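Local coordinates for surface presentation of antigens protein SpaO (Shigella flexneri, PDB 4TT9) that is required for surface presentation and secretion of the Ipa invasion antigens and for host-cell invasion, here as its C-terminal SpoA domain of the type III secretion C-ring, at residues T31-E34 and L35-Y38. Residues are numbered along the deposited sequence; the frame is centred on the assembly and turned at random.
Sequences TINE and LKMY
Lys-36 turns CG back beside its own backbone N (chi1 -67°), laying its chain over the Ile-32 and Asn-33 carbonyls; a bend at chi4 then swings NZ to 3.9 Å from Ile-32 CG2. Asn-33, with CG anti to the backbone N (chi1 -170°), meets that chain at about a right angle, OD1 lying 3.7 Å from Lys-36 CD. Further on, Met-37 reaches back along Glu-34, its SD 3.6 Å from Glu-34 CA. The turn is started by Thr-31, an N-cap whose OG1 accepts from Glu-34 N at 2.7 Å, while its carbonyl O takes Leu-35 N at 2.6 Å. Lys-36 N shares itself weakly between Ile-32 O and Asn-33 O, and Met-37 N then bonds Glu-34 O at 2.7 Å; the acceptor thus moves from four residues back (Leu-35 N) to three (Met-37 N), so the backbone winds more tightly along this short helix. The helix follows strand 18-31 at the surface: Leu-35 packs on Met-30, and Tyr-38 stacks on Phe-44 of strand 43-45. Thr-31 pairs antiparallel with a strand of the second subunit, whose Tyr-14 packs against Ile-32, so the sheet runs on across the interface and the helix starts beside that junction.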
loop_
_atom_site.group_PDB
_atom_site.type_symbol
_atom_site.label_atom_id
_atom_site.label_comp_id
_atom_site.label_asym_id
_atom_site.label_seq_id
_atom_site.Cartn_x
_atom_site.Cartn_y
_atom_site.Cartn_z
ATOM N N THR B 31 15.664 6.963 -9.720
ATOM C CA THR B 31 16.852 7.616 -9.191
ATOM C C THR B 31 16.446 8.678 -8.200
ATOM O O THR B 31 15.349 9.220 -8.286
ATOM C CB THR B 31 17.690 8.290 -10.291
ATOM O OG1 THR B 31 16.879 9.205 -11.035
ATOM C CG2 THR B 31 18.251 7.270 -11.232
ATOM N N ILE B 32 17.332 8.985 -7.261
ATOM C CA ILE B 32 17.098 10.086 -6.340
ATOM C C ILE B 32 16.991 11.355 -7.165
ATOM O O ILE B 32 16.299 12.299 -6.788
ATOM C CB ILE B 32 18.220 10.214 -5.305
ATOM C CG1 ILE B 32 18.401 8.891 -4.560
ATOM C CG2 ILE B 32 17.901 11.318 -4.314
ATOM C CD1 ILE B 32 19.723 8.760 -3.831
ATOM N N ASN B 33 17.668 11.360 -8.306
ATOM C CA ASN B 33 17.494 12.420 -9.273
ATOM C C ASN B 33 16.044 12.468 -9.730
ATOM O O ASN B 33 15.403 13.507 -9.649
ATOM C CB ASN B 33 18.410 12.207 -10.466
ATOM C CG ASN B 33 18.446 13.402 -11.375
ATOM O OD1 ASN B 33 18.304 14.534 -10.925
ATOM N ND2 ASN B 33 18.627 13.161 -12.662
ATOM N N GLU B 34 15.532 11.335 -10.200
ATOM C CA GLU B 34 14.138 11.243 -10.612
ATOM C C GLU B 34 13.209 11.579 -9.464
ATOM O O GLU B 34 12.246 12.311 -9.635
ATOM C CB GLU B 34 13.823 9.854 -11.140
ATOM C CG GLU B 34 12.369 9.638 -11.413
ATOM C CD GLU B 34 12.155 8.489 -12.342
ATOM O OE1 GLU B 34 13.132 8.124 -13.029
ATOM O OE2 GLU B 34 11.026 7.960 -12.386
ATOM N N LEU B 35 13.525 11.066 -8.285
ATOM C CA LEU B 35 12.742 11.339 -7.089
ATOM C C LEU B 35 12.596 12.830 -6.834
ATOM O O LEU B 35 11.610 13.267 -6.248
ATOM C CB LEU B 35 13.384 10.661 -5.880
ATOM C CG LEU B 35 12.716 10.824 -4.515
ATOM C CD1 LEU B 35 11.264 10.379 -4.574
ATOM C CD2 LEU B 35 13.478 10.050 -3.457
ATOM N N LYS B 36 13.573 13.613 -7.272
ATOM C CA LYS B 36 13.479 15.059 -7.135
ATOM C C LYS B 36 12.303 15.596 -7.947
ATOM O O LYS B 36 11.728 16.629 -7.611
ATOM C CB LYS B 36 14.779 15.729 -7.588
ATOM C CG LYS B 36 16.001 15.438 -6.716
ATOM C CD LYS B 36 17.283 15.508 -7.541
ATOM C CE LYS B 36 18.512 15.780 -6.684
ATOM N NZ LYS B 36 18.579 14.964 -5.446
ATOM N N MET B 37 11.927 14.876 -9.001
ATOM C CA MET B 37 10.869 15.334 -9.901
ATOM C C MET B 37 9.464 15.131 -9.329
ATOM O O MET B 37 8.466 15.356 -10.018
ATOM C CB MET B 37 11.004 14.647 -11.255
ATOM C CG MET B 37 12.366 14.844 -11.889
ATOM S SD MET B 37 12.742 13.531 -13.058
ATOM C CE MET B 37 14.244 14.167 -13.802
ATOM N N TYR B 38 9.404 14.717 -8.068
ATOM C CA TYR B 38 8.160 14.632 -7.309
ATOM C C TYR B 38 8.003 15.873 -6.407
ATOM O O TYR B 38 8.888 16.160 -5.598
ATOM C CB TYR B 38 8.187 13.368 -6.455
ATOM C CG TYR B 38 7.825 12.103 -7.196
ATOM C CD1 TYR B 38 8.466 11.744 -8.378
ATOM C CD2 TYR B 38 6.845 11.259 -6.700
ATOM C CE1 TYR B 38 8.123 10.585 -9.047
ATOM C CE2 TYR B 38 6.495 10.103 -7.358
ATOM C CZ TYR B 38 7.132 9.769 -8.528
ATOM O OH TYR B 38 6.769 8.609 -9.174
#